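Local coordinates for protein membrane-bound lytic murein transglycosylase (Agrobacterium tumefaciens, PDB 2PNW) that probably cleaves the glycan strands of bacterial cell-wall peptidoglycan as a lytic transglycosylase of the MltA type, at residues T308-G313 with I337-G342; R26-A31 with Q77-N82; A33-H38 with S59-A64; E126-D129 with D133-P136. One frame throughout, in Å; residues are numbered along the deposited sequence.

Contact 1 of 4, residues T308-G313 with I337-G342; sequences THLDDG and IFTGSG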
loop_
_atom_site.group_PDB
_atom_site.type_symbol
_atom_site.label_atom_id
_atom_site.label_comp_id
_atom_site.label_asym_id
_atom_site.label_seq_id
_atom_site.Cartn_x
_atom_site.Cartn_y
_atom_site.Cartn_z
ATOM N N THR A 308 15.739 -11.238 -6.922
ATOM C CA THR A 308 15.696 -12.646 -7.296
ATOM C C THR A 308 14.947 -13.528 -6.314
ATOM O O THR A 308 14.515 -14.614 -6.679
ATOM C CB THR A 308 17.121 -13.212 -7.497
ATOM O OG1 THR A 308 17.881 -13.031 -6.290
ATOM C CG2 THR A 308 17.817 -12.478 -8.627
ATOM N N HIS A 309 14.764 -13.060 -5.078
ATOM C CA HIS A 309 14.210 -13.918 -4.036
ATOM C C HIS A 309 12.686 -14.050 -4.041
ATOM O O HIS A 309 12.131 -14.804 -3.237
ATOM C CB HIS A 309 14.766 -13.556 -2.646
ATOM C CG HIS A 309 14.193 -12.305 -2.054
ATOM N ND1 HIS A 309 14.670 -11.053 -2.363
ATOM C CD2 HIS A 309 13.218 -12.120 -1.133
ATOM C CE1 HIS A 309 13.999 -10.142 -1.677
ATOM N NE2 HIS A 309 13.117 -10.766 -0.916
ATOM N N LEU A 310 12.020 -13.345 -4.960
ATOM C CA LEU A 310 10.579 -13.547 -5.184
ATOM C C LEU A 310 10.309 -14.465 -6.387
ATOM O O LEU A 310 9.158 -14.716 -6.737
ATOM C CB LEU A 310 9.842 -12.206 -5.363
ATOM C CG LEU A 310 10.103 -11.111 -4.327
ATOM C CD1 LEU A 310 9.258 -9.878 -4.612
ATOM C CD2 LEU A 310 9.830 -11.642 -2.920
ATOM N N ASP A 311 11.372 -14.952 -7.026
ATOM C CA ASP A 311 11.230 -15.794 -8.213
ATOM C C ASP A 311 12.183 -16.985 -8.146
ATOM O O ASP A 311 12.657 -17.460 -9.188
ATOM C CB ASP A 311 11.504 -14.990 -9.491
ATOM C CG ASP A 311 10.394 -13.999 -9.822
ATOM O OD1 ASP A 311 10.423 -12.864 -9.299
ATOM O OD2 ASP A 311 9.518 -14.348 -10.640
ATOM N N ASP A 312 12.467 -17.447 -6.923
ATOM C CA ASP A 312 13.358 -18.601 -6.678
ATOM C C ASP A 312 14.681 -18.477 -7.458
ATOM O O ASP A 312 15.079 -19.395 -8.182
ATOM C CB ASP A 312 12.613 -19.914 -6.993
ATOM C CG ASP A 312 13.387 -21.176 -6.574
ATOM O OD1 ASP A 312 14.325 -21.095 -5.741
ATOM O OD2 ASP A 312 13.035 -22.266 -7.090
ATOM N N GLY A 313 15.339 -17.327 -7.312
ATOM C CA GLY A 313 16.647 -17.071 -7.919
ATOM C C GLY A 313 16.633 -16.422 -9.287
ATOM O O GLY A 313 17.665 -15.954 -9.758
ATOM N N ILE A 337 5.758 -3.603 -3.821
ATOM C CA ILE A 337 5.249 -4.907 -4.276
ATOM C C ILE A 337 4.579 -5.632 -3.117
ATOM O O ILE A 337 5.191 -5.829 -2.058
ATOM C CB ILE A 337 6.413 -5.812 -4.801
ATOM C CG1 ILE A 337 7.071 -5.201 -6.048
ATOM C CG2 ILE A 337 5.937 -7.251 -5.043
ATOM C CD1 ILE A 337 8.495 -5.714 -6.280
ATOM N N PHE A 338 3.314 -6.017 -3.307
ATOM C CA PHE A 338 2.595 -6.786 -2.302
ATOM C C PHE A 338 3.010 -8.258 -2.345
ATOM O O PHE A 338 2.772 -8.935 -3.338
ATOM C CB PHE A 338 1.065 -6.692 -2.503
ATOM C CG PHE A 338 0.273 -7.455 -1.454
ATOM C CD1 PHE A 338 0.313 -7.050 -0.113
ATOM C CD2 PHE A 338 -0.527 -8.551 -1.808
ATOM C CE1 PHE A 338 -0.423 -7.745 0.884
ATOM C CE2 PHE A 338 -1.268 -9.265 -0.831
ATOM C CZ PHE A 338 -1.206 -8.863 0.529
ATOM N N THR A 339 3.624 -8.762 -1.271
ATOM C CA THR A 339 4.129 -10.141 -1.297
ATOM C C THR A 339 3.147 -11.173 -0.771
ATOM O O THR A 339 3.363 -12.383 -0.958
ATOM C CB THR A 339 5.463 -10.309 -0.527
ATOM O OG1 THR A 339 5.254 -9.964 0.829
ATOM C CG2 THR A 339 6.568 -9.452 -1.113
ATOM N N GLY A 340 2.084 -10.733 -0.102
ATOM C CA GLY A 340 1.111 -11.672 0.446
ATOM C C GLY A 340 0.867 -11.447 1.925
ATOM O O GLY A 340 1.134 -10.358 2.446
ATOM N N SER A 341 0.392 -12.487 2.599
ATOM C CA SER A 341 -0.109 -12.403 3.946
ATOM C C SER A 341 0.641 -13.378 4.849
ATOM O O SER A 341 0.946 -14.516 4.433
ATOM C CB SER A 341 -1.623 -12.694 3.980
ATOM O OG SER A 341 -2.358 -11.798 3.146
ATOM N N GLY A 342 0.964 -12.918 6.059
ATOM C CA GLY A 342 1.570 -13.766 7.090
ATOM C C GLY A 342 3.092 -13.740 7.146
ATOM O O GLY A 342 3.752 -12.925 6.515
#
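Leu-310, in the loop 308-313, faces the strand segment 337-342 at Thr-339, the two CA atoms being 8.3 Å apart, so that side chains alone bridge the backbones. Both segments belong to the 3D domain, whose family relationships are consistent with a double-psi beta-barrel; here the loop between strands 299-304 and 316-324 reaches the middle and later part of strand 334-341. It illustrates how one branched residue can dock a loop on a strand. The Leu-310 fork is divided between two partners: CD1 lies 4.3 Å from CG2 of Ile-337, and CD2 comes equally close, 4.3 Å, to CG2 of Thr-339. These are loose methyl-to-methyl contacts. Leu-310 carries its CG beside its own backbone N (chi1 -49°), and from there the two methyls reach Ile-337 and Thr-339, two residues apart on the strand and both turned toward the loop. Phe-316 and Leu-348 also touch Leu-310, which places it between strand 316-324 and helix 343-350. Thr-339 divides its labour: the methyl meets the loop, while OG1 hydrogen-bonds to Ala-345 O in that helix, for which Gly-342 is the N-cap. The loop keeps its own shape through a type I turn from Thr-308 to Asp-311, and Asp-311 is tied down further by a salt bridge to Arg-318. Thr-308 O is gripped twice, from opposite faces of its plane, by Asp-311 N at 3.2 Å and by Gly-313 N at 2.9 Å.

Contact 2 of 4, residues R26-A31 with Q77-N82; sequences RKLFPA and QFFETN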
loop_
_atom_site.group_PDB
_atom_site.type_symbol
_atom_site.label_atom_id
_atom_site.label_comp_id
_atom_site.label_asym_id
_atom_site.label_seq_id
_atom_site.Cartn_x
_atom_site.Cartn_y
_atom_site.Cartn_z
ATOM N N ARG A 26 -2.332 -14.463 -15.730
ATOM C CA ARG A 26 -3.724 -14.927 -15.591
ATOM C C ARG A 26 -4.438 -14.455 -14.328
ATOM O O ARG A 26 -5.643 -14.241 -14.373
ATOM C CB ARG A 26 -3.843 -16.463 -15.734
ATOM C CG ARG A 26 -3.898 -16.884 -17.195
ATOM C CD ARG A 26 -3.985 -18.419 -17.339
ATOM N NE ARG A 26 -2.781 -19.055 -16.810
ATOM C CZ ARG A 26 -2.596 -20.371 -16.734
ATOM N NH1 ARG A 26 -3.520 -21.207 -17.196
ATOM N NH2 ARG A 26 -1.477 -20.841 -16.208
ATOM N N LYS A 27 -3.710 -14.280 -13.223
ATOM C CA LYS A 27 -4.352 -13.807 -11.974
ATOM C C LYS A 27 -4.860 -12.361 -12.058
ATOM O O LYS A 27 -5.631 -11.916 -11.200
ATOM C CB LYS A 27 -3.402 -13.911 -10.793
ATOM C CG LYS A 27 -3.119 -15.337 -10.351
ATOM C CD LYS A 27 -2.242 -15.346 -9.103
ATOM C CE LYS A 27 -1.898 -16.794 -8.735
ATOM N NZ LYS A 27 -1.197 -16.859 -7.429
ATOM N N LEU A 28 -4.436 -11.638 -13.088
ATOM C CA LEU A 28 -4.890 -10.250 -13.258
ATOM C C LEU A 28 -6.306 -10.169 -13.757
ATOM O O LEU A 28 -6.921 -9.130 -13.641
ATOM C CB LEU A 28 -3.989 -9.483 -14.225
ATOM C CG LEU A 28 -2.503 -9.393 -13.870
ATOM C CD1 LEU A 28 -1.897 -8.285 -14.705
ATOM C CD2 LEU A 28 -2.244 -9.141 -12.376
ATOM N N PHE A 29 -6.832 -11.260 -14.331
ATOM C CA PHE A 29 -8.170 -11.208 -14.904
ATOM C C PHE A 29 -9.282 -11.173 -13.848
ATOM O O PHE A 29 -10.159 -10.275 -13.910
ATOM C CB PHE A 29 -8.319 -12.293 -15.982
ATOM C CG PHE A 29 -7.556 -11.952 -17.227
ATOM C CD1 PHE A 29 -6.178 -12.156 -17.292
ATOM C CD2 PHE A 29 -8.199 -11.358 -18.304
ATOM C CE1 PHE A 29 -5.457 -11.809 -18.424
ATOM C CE2 PHE A 29 -7.480 -10.991 -19.450
ATOM C CZ PHE A 29 -6.102 -11.225 -19.504
ATOM N N PRO A 30 -9.226 -12.072 -12.837
ATOM C CA PRO A 30 -10.155 -11.847 -11.735
ATOM C C PRO A 30 -9.975 -10.494 -11.032
ATOM O O PRO A 30 -10.946 -9.929 -10.570
ATOM C CB PRO A 30 -9.833 -12.976 -10.746
ATOM C CG PRO A 30 -9.198 -14.041 -11.563
ATOM C CD PRO A 30 -8.416 -13.295 -12.630
ATOM N N ALA A 31 -8.741 -10.020 -10.900
ATOM C CA ALA A 31 -8.511 -8.729 -10.242
ATOM C C ALA A 31 -9.149 -7.608 -11.072
ATOM O O ALA A 31 -9.786 -6.714 -10.512
ATOM C CB ALA A 31 -7.011 -8.475 -10.047
ATOM N N GLN A 77 -1.624 -12.156 -24.764
ATOM C CA GLN A 77 -2.163 -11.666 -26.036
ATOM C C GLN A 77 -3.258 -10.645 -25.812
ATOM O O GLN A 77 -3.375 -9.676 -26.562
ATOM C CB GLN A 77 -2.692 -12.816 -26.913
ATOM C CG GLN A 77 -3.185 -12.347 -28.300
ATOM C CD GLN A 77 -2.059 -11.788 -29.168
ATOM O OE1 GLN A 77 -1.077 -12.474 -29.443
ATOM N NE2 GLN A 77 -2.206 -10.543 -29.607
ATOM N N PHE A 78 -4.071 -10.857 -24.781
ATOM C CA PHE A 78 -5.057 -9.857 -24.428
ATOM C C PHE A 78 -4.427 -8.463 -24.313
ATOM O O PHE A 78 -4.935 -7.484 -24.892
ATOM C CB PHE A 78 -5.740 -10.196 -23.098
ATOM C CG PHE A 78 -6.608 -9.077 -22.596
ATOM C CD1 PHE A 78 -7.858 -8.854 -23.169
ATOM C CD2 PHE A 78 -6.160 -8.222 -21.573
ATOM C CE1 PHE A 78 -8.670 -7.773 -22.745
ATOM C CE2 PHE A 78 -6.941 -7.153 -21.150
ATOM C CZ PHE A 78 -8.209 -6.927 -21.734
ATOM N N PHE A 79 -3.340 -8.368 -23.552
ATOM C CA PHE A 79 -2.681 -7.071 -23.327
ATOM C C PHE A 79 -2.022 -6.523 -24.588
ATOM O O PHE A 79 -2.093 -5.316 -24.855
ATOM C CB PHE A 79 -1.688 -7.138 -22.148
ATOM C CG PHE A 79 -2.369 -7.327 -20.820
ATOM C CD1 PHE A 79 -3.031 -6.258 -20.200
ATOM C CD2 PHE A 79 -2.415 -8.580 -20.222
ATOM C CE1 PHE A 79 -3.706 -6.435 -18.981
ATOM C CE2 PHE A 79 -3.100 -8.765 -19.009
ATOM C CZ PHE A 79 -3.746 -7.692 -18.399
ATOM N N GLU A 80 -1.375 -7.403 -25.349
ATOM C CA GLU A 80 -0.755 -7.014 -26.634
ATOM C C GLU A 80 -1.743 -6.429 -27.623
ATOM O O GLU A 80 -1.409 -5.489 -28.319
ATOM C CB GLU A 80 -0.009 -8.195 -27.266
ATOM C CG GLU A 80 1.059 -8.749 -26.343
ATOM C CD GLU A 80 2.039 -9.667 -27.034
ATOM O OE1 GLU A 80 2.328 -9.426 -28.234
ATOM O OE2 GLU A 80 2.524 -10.617 -26.363
ATOM N N THR A 81 -2.960 -6.965 -27.654
ATOM C CA THR A 81 -4.022 -6.498 -28.532
ATOM C C THR A 81 -4.657 -5.188 -28.047
ATOM O O THR A 81 -4.982 -4.313 -28.861
ATOM C CB THR A 81 -5.118 -7.589 -28.684
ATOM O OG1 THR A 81 -4.557 -8.737 -29.311
ATOM C CG2 THR A 81 -6.316 -7.106 -29.524
ATOM N N ASN A 82 -4.804 -5.048 -26.729
ATOM C CA ASN A 82 -5.701 -4.044 -26.161
ATOM C C ASN A 82 -5.031 -2.923 -25.361
ATOM O O ASN A 82 -5.701 -2.003 -24.864
ATOM C CB ASN A 82 -6.777 -4.748 -25.328
ATOM C CG ASN A 82 -7.690 -5.597 -26.176
ATOM O OD1 ASN A 82 -8.307 -5.101 -27.128
ATOM N ND2 ASN A 82 -7.768 -6.890 -25.859
#
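Phe-29 meets Phe-78 and Phe-79 in a three-ring aromatic cluster that shows how one ring can engage two neighbours in different ways. Toward Phe-78 the geometry is offset edge-to-face: the edge of Phe-29 points at the face of Phe-78, with the planes at 70° and the centroids 5.2 Å apart. CE2 of Phe-29 stands over that face toward its rim, and CZ of Phe-29 comes to 3.6 Å from CD2 of Phe-78. Toward Phe-79 the same ring is merely oblique, CE1 of Phe-29 lying 3.9 Å from CE2 of Phe-79. The two phenylalanines of segment 77-82 also touch each other, since CD2 of Phe-78 sits 3.7 Å above the centre of one face of Phe-79. Phe-78, its CG anti to its backbone N (chi1 171°), slides past Phe-29 in the opposite direction, whereas Phe-79 has its CG beside the N.

The cluster joins the first turn of helix 28-39 to the last turns of helix 72-82, both parts of the N-terminal helical region that leans on strand 316-324.

Apolar packing of an aliphatic chain on a ring continues on the side of that strand. Leu-28 crosses Phe-79 at about a right angle, with CD1 of Leu-28 4.2 Å from CZ of Phe-79, and both residues also rest on Leu-319.

The contact itself is apolar, and Glu-80 OE2 finds its partner outside it, in Trp-20 NE1. On the exposed side of helix 72-82, Gln-77 NE2 donates to Thr-81 OG1 at 3.0 Å, nearly straight at 165° and in the amide plane. Asn-82 ND2 makes a weak bond to Phe-78 O.

Contact 3 of 4, residues A33-H38 with S59-A64; sequences ATILSH and SLLELA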
loop_
_atom_site.group_PDB
_atom_site.type_symbol
_atom_site.label_atom_id
_atom_site.label_comp_id
_atom_site.label_asym_id
_atom_site.label_seq_id
_atom_site.Cartn_x
_atom_site.Cartn_y
_atom_site.Cartn_z
ATOM N N ALA A 33 -11.697 -7.936 -13.054
ATOM C CA ALA A 33 -13.150 -8.071 -12.797
ATOM C C ALA A 33 -13.601 -7.405 -11.475
ATOM O O ALA A 33 -14.693 -6.808 -11.396
ATOM C CB ALA A 33 -13.572 -9.567 -12.846
ATOM N N THR A 34 -12.773 -7.481 -10.428
ATOM C CA THR A 34 -13.155 -6.843 -9.170
ATOM C C THR A 34 -13.124 -5.313 -9.323
ATOM O O THR A 34 -13.963 -4.621 -8.736
ATOM C CB THR A 34 -12.271 -7.258 -7.930
ATOM O OG1 THR A 34 -10.917 -6.841 -8.125
ATOM C CG2 THR A 34 -12.282 -8.759 -7.735
ATOM N N ILE A 35 -12.146 -4.806 -10.076
ATOM C CA ILE A 35 -12.048 -3.348 -10.328
ATOM C C ILE A 35 -13.276 -2.887 -11.116
ATOM O O ILE A 35 -13.881 -1.861 -10.787
ATOM C CB ILE A 35 -10.782 -2.994 -11.108
ATOM C CG1 ILE A 35 -9.534 -3.389 -10.288
ATOM C CG2 ILE A 35 -10.704 -1.459 -11.335
ATOM C CD1 ILE A 35 -8.284 -3.469 -11.204
ATOM N N LEU A 36 -13.649 -3.668 -12.135
ATOM C CA LEU A 36 -14.809 -3.275 -12.964
ATOM C C LEU A 36 -16.100 -3.257 -12.138
ATOM O O LEU A 36 -16.885 -2.306 -12.219
ATOM C CB LEU A 36 -14.951 -4.172 -14.198
ATOM C CG LEU A 36 -16.052 -3.800 -15.227
ATOM C CD1 LEU A 36 -15.981 -2.328 -15.712
ATOM C CD2 LEU A 36 -15.986 -4.733 -16.423
ATOM N N SER A 37 -16.313 -4.303 -11.346
ATOM C CA SER A 37 -17.450 -4.358 -10.427
ATOM C C SER A 37 -17.460 -3.159 -9.490
ATOM O O SER A 37 -18.511 -2.543 -9.256
ATOM C CB SER A 37 -17.417 -5.688 -9.634
ATOM O OG SER A 37 -18.537 -5.796 -8.771
ATOM N N HIS A 38 -16.298 -2.825 -8.928
ATOM C CA HIS A 38 -16.212 -1.675 -8.045
ATOM C C HIS A 38 -16.588 -0.384 -8.800
ATOM O O HIS A 38 -17.377 0.432 -8.295
ATOM C CB HIS A 38 -14.809 -1.545 -7.440
ATOM C CG HIS A 38 -14.614 -0.282 -6.663
ATOM N ND1 HIS A 38 -15.218 -0.065 -5.440
ATOM C CD2 HIS A 38 -13.902 0.836 -6.939
ATOM C CE1 HIS A 38 -14.897 1.145 -5.003
ATOM N NE2 HIS A 38 -14.104 1.711 -5.895
ATOM N N SER A 59 -12.659 1.023 -20.304
ATOM C CA SER A 59 -12.707 0.481 -21.654
ATOM C C SER A 59 -11.864 -0.792 -21.766
ATOM O O SER A 59 -12.324 -1.762 -22.377
ATOM C CB SER A 59 -12.345 1.526 -22.729
ATOM O OG SER A 59 -10.971 1.857 -22.656
ATOM N N LEU A 60 -10.682 -0.815 -21.133
ATOM C CA LEU A 60 -9.841 -2.031 -21.075
ATOM C C LEU A 60 -10.487 -3.148 -20.254
ATOM O O LEU A 60 -10.496 -4.315 -20.668
ATOM C CB LEU A 60 -8.444 -1.710 -20.524
ATOM C CG LEU A 60 -7.397 -2.842 -20.419
ATOM C CD1 LEU A 60 -7.038 -3.405 -21.804
ATOM C CD2 LEU A 60 -6.168 -2.313 -19.753
ATOM N N LEU A 61 -11.048 -2.784 -19.097
ATOM C CA LEU A 61 -11.667 -3.757 -18.211
ATOM C C LEU A 61 -12.840 -4.456 -18.885
ATOM O O LEU A 61 -13.044 -5.655 -18.695
ATOM C CB LEU A 61 -12.146 -3.081 -16.914
ATOM C CG LEU A 61 -11.052 -2.376 -16.098
ATOM C CD1 LEU A 61 -11.717 -1.754 -14.864
ATOM C CD2 LEU A 61 -9.950 -3.344 -15.705
ATOM N N GLU A 62 -13.601 -3.700 -19.677
ATOM C CA GLU A 62 -14.746 -4.264 -20.387
ATOM C C GLU A 62 -14.336 -5.215 -21.501
ATOM O O GLU A 62 -15.012 -6.225 -21.739
ATOM C CB GLU A 62 -15.696 -3.156 -20.850
ATOM C CG GLU A 62 -16.423 -2.534 -19.644
ATOM C CD GLU A 62 -17.560 -1.596 -20.032
ATOM O OE1 GLU A 62 -17.369 -0.780 -20.945
ATOM O OE2 GLU A 62 -18.642 -1.681 -19.416
ATOM N N LEU A 63 -13.222 -4.922 -22.164
ATOM C CA LEU A 63 -12.657 -5.870 -23.125
ATOM C C LEU A 63 -12.254 -7.180 -22.456
ATOM O O LEU A 63 -12.484 -8.269 -23.010
ATOM C CB LEU A 63 -11.447 -5.262 -23.827
ATOM C CG LEU A 63 -11.803 -4.209 -24.880
ATOM C CD1 LEU A 63 -10.538 -3.488 -25.294
ATOM C CD2 LEU A 63 -12.518 -4.829 -26.077
ATOM N N ALA A 64 -11.655 -7.087 -21.266
ATOM C CA ALA A 64 -11.273 -8.287 -20.521
ATOM C C ALA A 64 -12.518 -9.086 -20.161
ATOM O O ALA A 64 -12.510 -10.313 -20.261
ATOM C CB ALA A 64 -10.460 -7.936 -19.245
#
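Ile-35 and Leu-36 of helix 28-39 face helix 54-66 where the axes of segments 33-38 and 59-64 approach to 9.5 Å and cross at a signed angle of -122°, an example of two helices meeting steeply through two residues from each. Leu-61 is the first residue to touch, and it gives the larger share of its segment's side. Its CA comes within 6.1 Å of that of Leu-36, and the CB atoms of Leu-61 and Leu-36 are 4.1 Å apart, so the two side chains begin almost together and slide past each other in opposite directions. CD1 of Leu-61 ends against CG2 of Ile-35 at 3.7 Å, the two side chains crossing at about a right angle. Going the other way, Leu-36 has its CG anti to its backbone N (chi1 -175°), which carries CD2 to 3.8 Å from the carbonyl O of Leu-61. Glu-62 follows with its aliphatic part: CG lies 3.9 Å from CD2 of Leu-36, so the leucine fork lies against both the backbone and the acid's stem. The carboxylate goes on past, OE2 forming a salt bridge with Arg-40 just beyond segment 33-38. One turn after Leu-60, Ala-64 points toward the first helix and packs on Met-32. Leu-60 and Ala-64 also rest on Phe-78, so the three helices pack mutually, with 28-39 and 72-82 also resting on strand 316-324.

Contact 4 of 4, residues E126-D129 with D133-P136; sequences ELVD and DNRP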
loop_
_atom_site.group_PDB
_atom_site.type_symbol
_atom_site.label_atom_id
_atom_site.label_comp_id
_atom_site.label_asym_id
_atom_site.label_seq_id
_atom_site.Cartn_x
_atom_site.Cartn_y
_atom_site.Cartn_z
ATOM N N GLU A 126 -15.104 11.801 16.063
ATOM C CA GLU A 126 -14.677 13.199 15.985
ATOM C C GLU A 126 -13.548 13.393 14.984
ATOM O O GLU A 126 -13.089 14.508 14.788
ATOM C CB GLU A 126 -14.302 13.775 17.373
ATOM C CG GLU A 126 -12.957 13.266 17.962
ATOM C CD GLU A 126 -13.046 11.917 18.720
ATOM O OE1 GLU A 126 -14.080 11.195 18.641
ATOM O OE2 GLU A 126 -12.045 11.571 19.404
ATOM N N LEU A 127 -13.078 12.306 14.375
ATOM C CA LEU A 127 -12.002 12.394 13.389
ATOM C C LEU A 127 -12.658 12.613 12.033
ATOM O O LEU A 127 -13.060 11.661 11.343
ATOM C CB LEU A 127 -11.121 11.137 13.368
ATOM C CG LEU A 127 -9.906 11.186 12.411
ATOM C CD1 LEU A 127 -8.866 12.238 12.872
ATOM C CD2 LEU A 127 -9.276 9.798 12.386
ATOM N N VAL A 128 -12.780 13.881 11.662
ATOM C CA VAL A 128 -13.528 14.263 10.456
ATOM C C VAL A 128 -12.599 14.485 9.272
ATOM O O VAL A 128 -11.445 14.892 9.435
ATOM C CB VAL A 128 -14.397 15.513 10.712
ATOM C CG1 VAL A 128 -15.451 15.202 11.766
ATOM C CG2 VAL A 128 -13.485 16.761 11.135
ATOM N N ASP A 129 -13.100 14.169 8.079
ATOM C CA ASP A 129 -12.466 14.582 6.835
ATOM C C ASP A 129 -12.471 16.102 6.719
ATOM O O ASP A 129 -13.440 16.792 7.129
ATOM C CB ASP A 129 -13.171 13.956 5.620
ATOM C CG ASP A 129 -13.291 12.461 5.750
ATOM O OD1 ASP A 129 -12.380 11.746 5.321
ATOM O OD2 ASP A 129 -14.257 12.002 6.398
ATOM N N ASP A 133 -15.129 23.194 2.961
ATOM C CA ASP A 133 -16.319 23.495 3.760
ATOM C C ASP A 133 -16.002 23.640 5.255
ATOM O O ASP A 133 -16.687 24.399 5.958
ATOM C CB ASP A 133 -17.391 22.414 3.595
ATOM C CG ASP A 133 -17.859 22.241 2.153
ATOM O OD1 ASP A 133 -17.608 23.151 1.312
ATOM O OD2 ASP A 133 -18.482 21.172 1.868
ATOM N N ASN A 134 -14.985 22.918 5.755
ATOM C CA ASN A 134 -14.764 22.908 7.198
ATOM C C ASN A 134 -13.343 23.288 7.657
ATOM O O ASN A 134 -13.106 23.415 8.860
ATOM C CB ASN A 134 -15.230 21.583 7.845
ATOM C CG ASN A 134 -14.375 20.385 7.436
ATOM O OD1 ASN A 134 -13.558 20.482 6.530
ATOM N ND2 ASN A 134 -14.576 19.240 8.099
ATOM N N ARG A 135 -12.424 23.482 6.710
ATOM C CA ARG A 135 -11.022 23.796 7.080
ATOM C C ARG A 135 -10.965 25.129 7.788
ATOM O O ARG A 135 -11.355 26.166 7.222
ATOM C CB ARG A 135 -10.119 23.807 5.856
ATOM C CG ARG A 135 -8.603 23.919 6.196
ATOM C CD ARG A 135 -7.770 24.005 4.926
ATOM N NE ARG A 135 -7.830 22.758 4.159
ATOM C CZ ARG A 135 -8.473 22.616 3.002
ATOM N NH1 ARG A 135 -9.148 23.642 2.494
ATOM N NH2 ARG A 135 -8.473 21.445 2.375
ATOM N N PRO A 136 -10.478 25.123 9.040
ATOM C CA PRO A 136 -10.382 26.382 9.769
ATOM C C PRO A 136 -9.275 27.284 9.211
ATOM O O PRO A 136 -8.347 26.816 8.546
ATOM C CB PRO A 136 -10.107 25.958 11.216
ATOM C CG PRO A 136 -9.742 24.523 11.182
ATOM C CD PRO A 136 -10.023 23.949 9.820
#
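The Asn-134 amide meets Asp-129 at its edge: ND2 donates to the carbonyl O of Asp-129 over 2.9 Å, and the acceptor lies only 10° out of the amide plane. The bond is nearly straight, with an N-H...O angle of 165°, and it also lies in the carbonyl plane of Asp-129. Obliquely, from one side of the amide plane, a methyl of Val-128 closes in, CG2 of Val-128 being 4.1 Å from ND2 of Asn-134. At the other end of the amide, OD1 accepts from the backbone N of Asp-131, so both polar ends are engaged and the rotation of the group is fixed. Asn-134 holds its CG between its backbone N and carbonyl carbon (chi1 68°), which turns the amide back over the loop. The case is a plain example of a side chain bonded to a main-chain carbonyl across a short surface loop. Strand 127-129 is an outer strand of a small three-stranded antiparallel sheet with 145-149 and 152-154, within the insert specific to MltA enzymes, and the loop leads the chain off that strand. Within it, Asp-131 OD1 accepts from Asp-133 N, as in an Asx turn. The side chain of Asp-129 leads elsewhere, with OD2 in a salt bridge to Arg-123. Ile-153 of the far outer strand touches Val-128, Asn-134 and Pro-136 alike.

In the fold
From the N terminus, helix 28-39 enters contact 2 with its first turn and contact 3 with its later ones. Contact 3 closes the shorter loop, back from helix 54-66, and lies wholly within the longer loop that contact 2 closes at helix 72-82. The two touch, their centres about 11 Å apart, and together make one three-helix packing unit beside strand 316-324. Contact 4 follows separately, closing a short loop from 126 to 136 in the MltA-specific insert, its centre about 41 Å from that of contact 2. Last comes contact 1, closing a loop from 308 to 342 in the 3D domain, its centre about 40 Å from that of contact 4, across the chain's centre. None of the four loops cross.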